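Local coordinates for rhamnonate dehydratase (Gibberella zeae PH-1, PDB 3FXG), which probably catalyses the magnesium-dependent dehydration of rhamnonate to a 2-keto-3-deoxy sugar acid, as a member of the enolase superfamily, at residues A[70-73]-A[77-80]; A[95-100]-A[131-136]; A[234-239]-A[264-269]; A[344-349]-A[354-359]. One frame throughout, in Å; residues are numbered along the deposited sequence.

How the contacts relate
Contacts 1 and 2 belong to the N-terminal domain and touch: CD1 of I71 packs 3.6 Å from the backbone O of I136, where the sheet meets helix 128-148. Both are largely buried, but contact 1 is held by backbone hydrogen bonds between strands, whereas contact 2 relies on hydrocarbon packing between helices. Contacts 3 and 4 lie in the barrel domain with nearest atoms about 17 Å apart. Contact 3 joins the ends of outer helices, mostly buried and next to other subunits, and sets an imidazole against a valine. Contact 4, only partly buried, packs a loop against a barrel strand and mixes polar with apolar groups.

Contact 1. Residues A[70-73]-A[77-80]; sequences EIEA and TVGF
E72 and V78 pair directly across the two strands, and their side chains meet at a slant: CG2 of V78 rests on the aliphatic stem of E72, 3.6 Å from its CG. The other branch of the valine, CG1, goes to E70, reaching its CB at 4.1 Å. This fork follows from the first torsion of V78 (chi1 179°), which puts CG1 anti to the backbone N and CG2 anti to the carbonyl carbon, one methyl for each glutamate. On the same face E70 adjoins F80, with CG of E70 lying 4.1 Å from CB of F80. The phenyl ring leads away from the strand pair, where K146 makes a cation-pi contact with it. Glutamate suits both positions because its methylenes pack while its carboxylate reaches further; E70 and E72 each form a salt bridge to R15 of the neighbouring strand 11-19. The strands form a beta hairpin at one edge of the antiparallel sheet in the N-terminal domain characteristic of the enolase superfamily. Between the two non-hydrogen-bonded pairs, I71 and G79 make a hydrogen-bonded one: N of I71 donates to O of G79 at 2.8 Å, and N of G79 donates to O of I71 at 2.9 Å. Next to the turn, N of A73 donates to O of T77 at 2.8 Å. The side chain of I71 points to the other face, where a branched hydrocarbon fits against A139 and L140 of helix 128-148, and G79 beside it adds no side chain.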
loop_
_atom_site.group_PDB
_atom_site.type_symbol
_atom_site.label_atom_id
_atom_site.label_comp_id
_atom_site.label_asym_id
_atom_site.label_seq_id
_atom_site.Cartn_x
_atom_site.Cartn_y
_atom_site.Cartn_z
ATOM N N GLU A 70 -8.970 -22.192 43.540
ATOM C CA GLU A 70 -10.267 -22.767 43.870
ATOM C C GLU A 70 -11.241 -21.617 44.081
ATOM O O GLU A 70 -10.931 -20.656 44.783
ATOM C CB GLU A 70 -10.210 -23.601 45.157
ATOM C CG GLU A 70 -9.289 -24.813 45.122
ATOM C CD GLU A 70 -9.466 -25.704 46.348
ATOM O OE1 GLU A 70 -9.511 -25.164 47.472
ATOM O OE2 GLU A 70 -9.554 -26.940 46.192
ATOM N N ILE A 71 -12.410 -21.705 43.459
ATOM C CA ILE A 71 -13.424 -20.675 43.623
ATOM C C ILE A 71 -14.663 -21.372 44.174
ATOM O O ILE A 71 -15.225 -22.254 43.529
ATOM C CB ILE A 71 -13.753 -19.987 42.284
ATOM C CG1 ILE A 71 -12.496 -19.306 41.736
ATOM C CG2 ILE A 71 -14.870 -18.960 42.483
ATOM C CD1 ILE A 71 -12.684 -18.674 40.362
ATOM N N GLU A 72 -15.066 -20.990 45.381
ATOM C CA GLU A 72 -16.224 -21.604 46.019
ATOM C C GLU A 72 -17.446 -20.706 45.945
ATOM O O GLU A 72 -17.371 -19.516 46.254
ATOM C CB GLU A 72 -15.917 -21.922 47.483
ATOM C CG GLU A 72 -17.002 -22.739 48.168
ATOM C CD GLU A 72 -16.632 -23.132 49.582
ATOM O OE1 GLU A 72 -15.482 -23.569 49.792
ATOM O OE2 GLU A 72 -17.493 -23.015 50.479
ATOM N N ALA A 73 -18.567 -21.285 45.527
ATOM C CA ALA A 73 -19.822 -20.550 45.415
ATOM C C ALA A 73 -20.583 -20.648 46.735
ATOM O O ALA A 73 -20.252 -21.470 47.593
ATOM C CB ALA A 73 -20.667 -21.118 44.274
ATOM N N THR A 77 -20.526 -25.276 46.014
ATOM C CA THR A 77 -19.899 -25.825 44.816
ATOM C C THR A 77 -18.539 -25.167 44.631
ATOM O O THR A 77 -18.393 -23.962 44.838
ATOM C CB THR A 77 -20.754 -25.569 43.562
ATOM O OG1 THR A 77 -22.079 -26.072 43.776
ATOM C CG2 THR A 77 -20.139 -26.267 42.352
ATOM N N VAL A 78 -17.542 -25.960 44.251
ATOM C CA VAL A 78 -16.197 -25.440 44.056
ATOM C C VAL A 78 -15.647 -25.735 42.668
ATOM O O VAL A 78 -15.619 -26.882 42.222
ATOM C CB VAL A 78 -15.202 -26.027 45.096
ATOM C CG1 VAL A 78 -13.800 -25.469 44.851
ATOM C CG2 VAL A 78 -15.661 -25.694 46.516
ATOM N N GLY A 79 -15.217 -24.682 41.987
ATOM C CA GLY A 79 -14.634 -24.848 40.673
ATOM C C GLY A 79 -13.155 -24.581 40.840
ATOM O O GLY A 79 -12.771 -23.782 41.692
ATOM N N PHE A 80 -12.317 -25.246 40.055
ATOM C CA PHE A 80 -10.884 -25.026 40.164
ATOM C C PHE A 80 -10.151 -25.231 38.845
ATOM O O PHE A 80 -10.702 -25.775 37.888
ATOM C CB PHE A 80 -10.290 -25.935 41.255
ATOM C CG PHE A 80 -10.592 -27.397 41.069
ATOM C CD1 PHE A 80 -9.967 -28.133 40.067
ATOM C CD2 PHE A 80 -11.502 -28.041 41.903
ATOM C CE1 PHE A 80 -10.242 -29.493 39.898
ATOM C CE2 PHE A 80 -11.785 -29.401 41.741
ATOM C CZ PHE A 80 -11.152 -30.125 40.735
#

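Contact 2. Residues A[95-100]-A[131-136]; sequences QHFERF and AVISVI
F97 sets its CG anti to the carbonyl carbon (chi1 -53°), which carries the phenyl ring from helix 86-101 across to V132, I133 and I136 of helix 128-148. I133 answers with an extended chain: its CG1 is likewise anti to the carbonyl carbon, and its CD1 continues outward, so that a side chain starting beside the interface still reaches the ring. The two side chains cross at about a right angle. CG1 of I133 lies over one face of the F97 ring, 4.1 Å from the centroid and 26° off the ring normal, in a CH-pi contact displaced toward the rim, with CZ of F97 at 3.7 Å from that CG1. H96 lies over the opposite face. V132 and I136 approach the phenylalanine obliquely: CG1 of V132 comes within 3.7 Å of CE2 of F97, and CD1 of I136 within 3.7 Å of its CB. The three aliphatic residues lie within about one turn on one flank of their helix and receive the ring together. Locally the helix axes stay 11.3 Å apart and cross at -37°, a wide spacing that a large aromatic side chain is well suited to bridge. This is helix packing within the N-terminal domain, where M116 of helix 109-119 also touches both F97 and I133. The outer flank of segment 95-100 faces the second subunit, with H96 NE2 hydrogen-bonded to the backbone O of W59 of that neighbouring subunit. No hydrogen bond spans the helix pair here, so its cohesion comes from close hydrocarbon fit and the burial of apolar surface.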
loop_
_atom_site.group_PDB
_atom_site.type_symbol
_atom_site.label_atom_id
_atom_site.label_comp_id
_atom_site.label_asym_id
_atom_site.label_seq_id
_atom_site.Cartn_x
_atom_site.Cartn_y
_atom_site.Cartn_z
ATOM N N GLN A 95 -3.944 -10.391 46.091
ATOM C CA GLN A 95 -3.690 -8.964 46.242
ATOM C C GLN A 95 -4.424 -8.096 45.223
ATOM O O GLN A 95 -4.858 -6.988 45.542
ATOM C CB GLN A 95 -2.187 -8.686 46.172
ATOM C CG GLN A 95 -1.400 -9.206 47.368
ATOM C CD GLN A 95 -1.851 -8.582 48.678
ATOM O OE1 GLN A 95 -2.528 -9.221 49.484
ATOM N NE2 GLN A 95 -1.487 -7.325 48.888
ATOM N N HIS A 96 -4.586 -8.591 44.002
ATOM C CA HIS A 96 -5.255 -7.788 42.990
ATOM C C HIS A 96 -6.625 -8.262 42.511
ATOM O O HIS A 96 -7.611 -7.531 42.601
ATOM C CB HIS A 96 -4.338 -7.625 41.769
ATOM C CG HIS A 96 -4.741 -6.510 40.852
ATOM N ND1 HIS A 96 -4.096 -6.257 39.660
ATOM C CD2 HIS A 96 -5.710 -5.570 40.961
ATOM C CE1 HIS A 96 -4.649 -5.209 39.076
ATOM N NE2 HIS A 96 -5.630 -4.773 39.844
ATOM N N PHE A 97 -6.696 -9.493 42.023
ATOM C CA PHE A 97 -7.937 -9.995 41.451
ATOM C C PHE A 97 -9.086 -10.423 42.357
ATOM O O PHE A 97 -10.244 -10.354 41.946
ATOM C CB PHE A 97 -7.590 -11.106 40.455
ATOM C CG PHE A 97 -6.584 -10.678 39.424
ATOM C CD1 PHE A 97 -6.853 -9.599 38.583
ATOM C CD2 PHE A 97 -5.346 -11.308 39.330
ATOM C CE1 PHE A 97 -5.901 -9.152 37.666
ATOM C CE2 PHE A 97 -4.388 -10.870 38.417
ATOM C CZ PHE A 97 -4.665 -9.788 37.584
ATOM N N GLU A 98 -8.794 -10.837 43.586
ATOM C CA GLU A 98 -9.865 -11.277 44.479
ATOM C C GLU A 98 -10.982 -10.243 44.633
ATOM O O GLU A 98 -12.157 -10.600 44.722
ATOM C CB GLU A 98 -9.305 -11.637 45.860
ATOM C CG GLU A 98 -10.329 -12.310 46.766
ATOM C CD GLU A 98 -9.725 -12.858 48.050
ATOM O OE1 GLU A 98 -8.522 -13.195 48.061
ATOM O OE2 GLU A 98 -10.464 -12.970 49.048
ATOM N N ARG A 99 -10.617 -8.965 44.642
ATOM C CA ARG A 99 -11.591 -7.886 44.805
ATOM C C ARG A 99 -12.707 -7.869 43.759
ATOM O O ARG A 99 -13.809 -7.401 44.033
ATOM C CB ARG A 99 -10.877 -6.527 44.793
ATOM C CG ARG A 99 -10.384 -6.074 43.419
ATOM C CD ARG A 99 -9.538 -4.807 43.539
ATOM N NE ARG A 99 -8.250 -5.077 44.179
ATOM C CZ ARG A 99 -7.452 -4.143 44.688
ATOM N NH1 ARG A 99 -7.806 -2.864 44.639
ATOM N NH2 ARG A 99 -6.299 -4.485 45.246
ATOM N N PHE A 100 -12.424 -8.368 42.561
ATOM C CA PHE A 100 -13.425 -8.372 41.496
ATOM C C PHE A 100 -14.325 -9.601 41.541
ATOM O O PHE A 100 -15.417 -9.604 40.967
ATOM C CB PHE A 100 -12.735 -8.333 40.132
ATOM C CG PHE A 100 -11.771 -7.199 39.974
ATOM C CD1 PHE A 100 -12.230 -5.894 39.840
ATOM C CD2 PHE A 100 -10.400 -7.432 39.975
ATOM C CE1 PHE A 100 -11.336 -4.834 39.711
ATOM C CE2 PHE A 100 -9.497 -6.378 39.849
ATOM C CZ PHE A 100 -9.967 -5.077 39.716
ATOM N N ALA A 131 -1.530 -14.891 32.683
ATOM C CA ALA A 131 -1.590 -16.306 33.015
ATOM C C ALA A 131 -2.445 -16.460 34.283
ATOM O O ALA A 131 -3.218 -17.411 34.415
ATOM C CB ALA A 131 -0.178 -16.854 33.251
ATOM N N VAL A 132 -2.309 -15.514 35.209
ATOM C CA VAL A 132 -3.078 -15.553 36.454
ATOM C C VAL A 132 -4.565 -15.423 36.138
ATOM O O VAL A 132 -5.393 -16.202 36.620
ATOM C CB VAL A 132 -2.669 -14.403 37.403
ATOM C CG1 VAL A 132 -3.543 -14.419 38.651
ATOM C CG2 VAL A 132 -1.197 -14.543 37.782
ATOM N N ILE A 133 -4.896 -14.434 35.317
ATOM C CA ILE A 133 -6.279 -14.214 34.932
ATOM C C ILE A 133 -6.835 -15.452 34.231
ATOM O O ILE A 133 -7.986 -15.825 34.443
ATOM C CB ILE A 133 -6.404 -12.996 33.991
ATOM C CG1 ILE A 133 -5.996 -11.722 34.744
ATOM C CG2 ILE A 133 -7.836 -12.878 33.472
ATOM C CD1 ILE A 133 -5.971 -10.473 33.879
ATOM N N SER A 134 -6.007 -16.095 33.411
ATOM C CA SER A 134 -6.435 -17.284 32.675
ATOM C C SER A 134 -6.893 -18.411 33.594
ATOM O O SER A 134 -7.934 -19.028 33.364
ATOM C CB SER A 134 -5.301 -17.801 31.786
ATOM O OG SER A 134 -4.888 -16.825 30.846
ATOM N N VAL A 135 -6.107 -18.687 34.629
ATOM C CA VAL A 135 -6.443 -19.756 35.560
ATOM C C VAL A 135 -7.706 -19.433 36.354
ATOM O O VAL A 135 -8.514 -20.319 36.639
ATOM C CB VAL A 135 -5.267 -20.033 36.520
ATOM C CG1 VAL A 135 -5.645 -21.124 37.508
ATOM C CG2 VAL A 135 -4.042 -20.461 35.718
ATOM N N ILE A 136 -7.882 -18.166 36.710
ATOM C CA ILE A 136 -9.071 -17.762 37.453
ATOM C C ILE A 136 -10.302 -17.960 36.571
ATOM O O ILE A 136 -11.332 -18.464 37.027
ATOM C CB ILE A 136 -8.982 -16.281 37.888
ATOM C CG1 ILE A 136 -7.905 -16.125 38.965
ATOM C CG2 ILE A 136 -10.338 -15.800 38.397
ATOM C CD1 ILE A 136 -7.609 -14.676 39.346
#

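Contact 3. Residues A[234-239]-A[264-269]; sequences ELVKAC and RAHPTV
H266 lays one face of its imidazole over V236, whose CG1 sits almost exactly above the ring centre, 3.5 Å from the centroid and 3° off the ring normal. This is a CH-pi contact centred on the ring. The two side chains run past each other in opposite senses, so CB of V236 also comes near the ring, 3.7 Å from NE2 of H266. V236 directs this methyl by holding CG1 anti to its backbone N (chi1 169°). The same CG1 meets CG2 of V269 at 4.0 Å, and one compact branched residue thereby serves two partners. CB of K237 passes 3.9 Å from CE1 of H266, while the rest of the extended lysine chain leads away.

In the barrel domain, helices 229-238 and 259-265 flank the strands, and a type I turn from H266 to V269 carries the chain from the second helix toward strand 270-273. W247 and F271 of the barrel strands continue the apolar layer beneath V236. Other subunits lie close by: H266 packs on T268 of the third subunit. NE2 of H266 is hydrogen-bonded to the backbone O of I233, which probably limits the rotation of the ring. Histidine is apt here in offering a flat pi face to the valine methyl along with a polar edge, and its bond to a carbonyl implies that NE2 carries a hydrogen in this buried setting.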
loop_
_atom_site.group_PDB
_atom_site.type_symbol
_atom_site.label_atom_id
_atom_site.label_comp_id
_atom_site.label_asym_id
_atom_site.label_seq_id
_atom_site.Cartn_x
_atom_site.Cartn_y
_atom_site.Cartn_z
ATOM N N GLU A 234 16.583 -19.974 5.238
ATOM C CA GLU A 234 17.601 -20.898 4.750
ATOM C C GLU A 234 17.341 -22.338 5.193
ATOM O O GLU A 234 17.536 -23.270 4.415
ATOM C CB GLU A 234 19.001 -20.462 5.202
ATOM C CG GLU A 234 20.084 -21.474 4.822
ATOM C CD GLU A 234 21.496 -20.938 4.967
ATOM O OE1 GLU A 234 21.762 -20.180 5.923
ATOM O OE2 GLU A 234 22.351 -21.293 4.126
ATOM N N LEU A 235 16.904 -22.512 6.436
ATOM C CA LEU A 235 16.618 -23.844 6.972
ATOM C C LEU A 235 15.463 -24.501 6.221
ATOM O O LEU A 235 15.541 -25.669 5.832
ATOM C CB LEU A 235 16.275 -23.751 8.464
ATOM C CG LEU A 235 15.857 -25.046 9.173
ATOM C CD1 LEU A 235 16.981 -26.075 9.098
ATOM C CD2 LEU A 235 15.522 -24.740 10.624
ATOM N N VAL A 236 14.384 -23.754 6.024
ATOM C CA VAL A 236 13.239 -24.292 5.311
ATOM C C VAL A 236 13.650 -24.682 3.892
ATOM O O VAL A 236 13.278 -25.750 3.405
ATOM C CB VAL A 236 12.075 -23.271 5.286
ATOM C CG1 VAL A 236 10.983 -23.723 4.320
ATOM C CG2 VAL A 236 11.495 -23.142 6.696
ATOM N N LYS A 237 14.437 -23.831 3.238
ATOM C CA LYS A 237 14.887 -24.128 1.884
ATOM C C LYS A 237 15.698 -25.425 1.872
ATOM O O LYS A 237 15.517 -26.270 0.999
ATOM C CB LYS A 237 15.749 -22.987 1.335
ATOM C CG LYS A 237 16.143 -23.185 -0.120
ATOM C CD LYS A 237 17.020 -22.052 -0.644
ATOM C CE LYS A 237 17.332 -22.257 -2.123
ATOM N NZ LYS A 237 18.207 -21.183 -2.677
ATOM N N ALA A 238 16.575 -25.580 2.857
ATOM C CA ALA A 238 17.420 -26.768 2.950
ATOM C C ALA A 238 16.647 -28.051 3.245
ATOM O O ALA A 238 17.157 -29.146 3.010
ATOM C CB ALA A 238 18.492 -26.560 4.009
ATOM N N CYS A 239 15.423 -27.919 3.750
ATOM C CA CYS A 239 14.605 -29.086 4.091
ATOM C C CYS A 239 13.423 -29.323 3.164
ATOM O O CYS A 239 12.551 -30.136 3.471
ATOM C CB CYS A 239 14.059 -28.952 5.516
ATOM S SG CYS A 239 15.293 -28.906 6.816
ATOM N N ARG A 264 7.088 -14.464 1.927
ATOM C CA ARG A 264 7.519 -13.976 0.621
ATOM C C ARG A 264 8.505 -14.981 0.037
ATOM O O ARG A 264 8.538 -15.213 -1.171
ATOM C CB ARG A 264 8.195 -12.604 0.747
ATOM C CG ARG A 264 8.856 -12.128 -0.545
ATOM C CD ARG A 264 9.410 -10.705 -0.436
ATOM N NE ARG A 264 10.561 -10.606 0.458
ATOM C CZ ARG A 264 11.203 -9.471 0.718
ATOM N NH1 ARG A 264 10.806 -8.339 0.150
ATOM N NH2 ARG A 264 12.237 -9.464 1.549
ATOM N N ALA A 265 9.303 -15.583 0.910
ATOM C CA ALA A 265 10.299 -16.557 0.485
ATOM C C ALA A 265 9.716 -17.957 0.314
ATOM O O ALA A 265 10.047 -18.662 -0.640
ATOM C CB ALA A 265 11.444 -16.598 1.490
ATOM N N HIS A 266 8.844 -18.355 1.233
ATOM C CA HIS A 266 8.255 -19.694 1.190
ATOM C C HIS A 266 6.729 -19.654 1.267
ATOM O O HIS A 266 6.138 -20.136 2.229
ATOM C CB HIS A 266 8.796 -20.520 2.360
ATOM C CG HIS A 266 10.276 -20.737 2.313
ATOM N ND1 HIS A 266 10.887 -21.487 1.333
ATOM C CD2 HIS A 266 11.268 -20.303 3.128
ATOM C CE1 HIS A 266 12.192 -21.507 1.544
ATOM N NE2 HIS A 266 12.448 -20.795 2.628
ATOM N N PRO A 267 6.073 -19.101 0.238
ATOM C CA PRO A 267 4.609 -19.013 0.234
ATOM C C PRO A 267 3.838 -20.336 0.194
ATOM O O PRO A 267 2.643 -20.362 0.492
ATOM C CB PRO A 267 4.327 -18.124 -0.976
ATOM C CG PRO A 267 5.442 -18.488 -1.918
ATOM C CD PRO A 267 6.642 -18.522 -0.992
ATOM N N THR A 268 4.504 -21.431 -0.165
ATOM C CA THR A 268 3.823 -22.726 -0.211
ATOM C C THR A 268 4.100 -23.567 1.037
ATOM O O THR A 268 3.718 -24.736 1.102
ATOM C CB THR A 268 4.243 -23.548 -1.449
ATOM O OG1 THR A 268 5.606 -23.961 -1.304
ATOM C CG2 THR A 268 4.109 -22.712 -2.719
ATOM N N VAL A 269 4.770 -22.976 2.023
ATOM C CA VAL A 269 5.091 -23.684 3.259
ATOM C C VAL A 269 4.265 -23.127 4.415
ATOM O O VAL A 269 4.053 -21.916 4.515
ATOM C CB VAL A 269 6.592 -23.555 3.604
ATOM C CG1 VAL A 269 6.901 -24.298 4.895
ATOM C CG2 VAL A 269 7.434 -24.114 2.466
#

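Contact 4. Residues A[344-349]-A[354-359]; sequences QEYLAN and KSVLPV
Y346 and N349, at and just beyond the end of strand 344-347, meet a returning loop in a partly buried strand-to-loop contact of the TIM-barrel-like C-terminal domain. The strand pairs with strand 163-169 in the barrel wall, and the side chain of Y346 is about 12 Å from the bound magnesium ion. With CG anti to the backbone N (chi1 -161°), the tyrosine points its ring at the loop, so that the hydroxyl end meets the backbone at L357; the loop itself turns roughly perpendicular to the strand end. O of L357 lies at the edge of the ring, in its plane, and accepts a hydrogen bond from the phenol OH; the modelled length is very short and the position of that oxygen is uncertain. N349 points at the same part of the loop, and N of L357 donates to its OD1 at 2.8 Å, although this amide is crowded against L357 and its exact placement is doubtful. Tyrosine fits this place by pairing a polar tip with an apolar ring. Two valines of the loop use that ring: CG1 of V359 approaches CE1 of Y346 obliquely at 3.4 Å, while CB of V356 stands 4.0 Å from CE2 of Y346.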
loop_
_atom_site.group_PDB
_atom_site.type_symbol
_atom_site.label_atom_id
_atom_site.label_comp_id
_atom_site.label_asym_id
_atom_site.label_seq_id
_atom_site.Cartn_x
_atom_site.Cartn_y
_atom_site.Cartn_z
ATOM N N GLN A 344 -6.031 -31.377 17.928
ATOM C CA GLN A 344 -5.388 -31.028 19.178
ATOM C C GLN A 344 -3.960 -31.531 19.316
ATOM O O GLN A 344 -3.579 -32.543 18.732
ATOM C CB GLN A 344 -6.230 -31.587 20.329
ATOM C CG GLN A 344 -5.568 -31.497 21.677
ATOM C CD GLN A 344 -5.945 -30.249 22.426
ATOM O OE1 GLN A 344 -5.196 -29.780 23.278
ATOM N NE2 GLN A 344 -7.120 -29.713 22.129
ATOM N N GLU A 345 -3.177 -30.811 20.108
ATOM C CA GLU A 345 -1.802 -31.197 20.362
ATOM C C GLU A 345 -1.708 -31.912 21.702
ATOM O O GLU A 345 -2.436 -31.595 22.643
ATOM C CB GLU A 345 -0.889 -29.972 20.417
ATOM C CG GLU A 345 0.462 -30.270 21.066
ATOM C CD GLU A 345 1.351 -29.049 21.215
ATOM O OE1 GLU A 345 0.838 -27.981 21.608
ATOM O OE2 GLU A 345 2.571 -29.163 20.957
ATOM N N TYR A 346 -0.825 -32.897 21.774
ATOM C CA TYR A 346 -0.577 -33.584 23.026
ATOM C C TYR A 346 0.930 -33.594 23.174
ATOM O O TYR A 346 1.641 -34.153 22.338
ATOM C CB TYR A 346 -1.091 -35.019 23.039
ATOM C CG TYR A 346 -1.217 -35.511 24.462
ATOM C CD1 TYR A 346 -2.307 -35.131 25.246
ATOM C CD2 TYR A 346 -0.215 -36.278 25.053
ATOM C CE1 TYR A 346 -2.400 -35.497 26.583
ATOM C CE2 TYR A 346 -0.293 -36.651 26.399
ATOM C CZ TYR A 346 -1.393 -36.254 27.155
ATOM O OH TYR A 346 -1.504 -36.606 28.480
ATOM N N LEU A 347 1.410 -32.941 24.224
ATOM C CA LEU A 347 2.837 -32.858 24.487
ATOM C C LEU A 347 3.260 -34.115 25.231
ATOM O O LEU A 347 2.919 -34.288 26.400
ATOM C CB LEU A 347 3.128 -31.606 25.323
ATOM C CG LEU A 347 4.575 -31.159 25.551
ATOM C CD1 LEU A 347 4.576 -29.792 26.228
ATOM C CD2 LEU A 347 5.313 -32.179 26.401
ATOM N N ALA A 348 3.987 -34.996 24.548
ATOM C CA ALA A 348 4.452 -36.240 25.157
ATOM C C ALA A 348 5.154 -35.915 26.470
ATOM O O ALA A 348 6.235 -35.331 26.481
ATOM C CB ALA A 348 5.407 -36.965 24.219
ATOM N N ASN A 349 4.533 -36.299 27.577
ATOM C CA ASN A 349 5.100 -36.012 28.883
ATOM C C ASN A 349 5.917 -37.158 29.472
ATOM O O ASN A 349 6.330 -37.102 30.629
ATOM C CB ASN A 349 3.985 -35.597 29.837
ATOM C CG ASN A 349 2.932 -36.656 29.982
ATOM O OD1 ASN A 349 2.437 -37.196 28.989
ATOM N ND2 ASN A 349 2.573 -36.960 31.221
ATOM N N LYS A 354 8.019 -41.697 24.408
ATOM C CA LYS A 354 7.508 -42.894 23.744
ATOM C C LYS A 354 6.148 -43.361 24.258
ATOM O O LYS A 354 5.610 -44.354 23.776
ATOM C CB LYS A 354 8.530 -44.028 23.864
ATOM C CG LYS A 354 9.882 -43.685 23.249
ATOM C CD LYS A 354 10.841 -44.864 23.272
ATOM C CE LYS A 354 12.163 -44.493 22.614
ATOM N NZ LYS A 354 13.122 -45.634 22.579
ATOM N N SER A 355 5.593 -42.646 25.230
ATOM C CA SER A 355 4.292 -43.007 25.781
ATOM C C SER A 355 3.554 -41.759 26.236
ATOM O O SER A 355 4.156 -40.700 26.393
ATOM C CB SER A 355 4.458 -43.972 26.958
ATOM O OG SER A 355 5.215 -43.382 27.997
ATOM N N VAL A 356 2.249 -41.886 26.442
ATOM C CA VAL A 356 1.439 -40.753 26.870
ATOM C C VAL A 356 1.071 -40.859 28.344
ATOM O O VAL A 356 0.570 -41.888 28.800
ATOM C CB VAL A 356 0.137 -40.641 26.034
ATOM C CG1 VAL A 356 0.477 -40.531 24.555
ATOM C CG2 VAL A 356 -0.746 -41.847 26.274
ATOM N N LEU A 357 1.333 -39.788 29.083
ATOM C CA LEU A 357 1.031 -39.727 30.507
ATOM C C LEU A 357 0.240 -38.448 30.774
ATOM O O LEU A 357 0.224 -37.540 29.943
ATOM C CB LEU A 357 2.331 -39.730 31.316
ATOM C CG LEU A 357 3.236 -40.954 31.137
ATOM C CD1 LEU A 357 4.524 -40.761 31.927
ATOM C CD2 LEU A 357 2.506 -42.207 31.599
ATOM N N PRO A 358 -0.434 -38.361 31.933
ATOM C CA PRO A 358 -1.225 -37.170 32.275
ATOM C C PRO A 358 -0.437 -35.876 32.095
ATOM O O PRO A 358 0.725 -35.792 32.486
ATOM C CB PRO A 358 -1.602 -37.417 33.732
ATOM C CG PRO A 358 -1.718 -38.911 33.793
ATOM C CD PRO A 358 -0.503 -39.364 33.012
ATOM N N VAL A 359 -1.073 -34.866 31.506
ATOM C CA VAL A 359 -0.410 -33.585 31.283
ATOM C C VAL A 359 -0.109 -32.885 32.604
ATOM O O VAL A 359 0.929 -32.240 32.752
ATOM C CB VAL A 359 -1.271 -32.635 30.413
ATOM C CG1 VAL A 359 -1.638 -33.310 29.097
ATOM C CG2 VAL A 359 -2.519 -32.223 31.167
#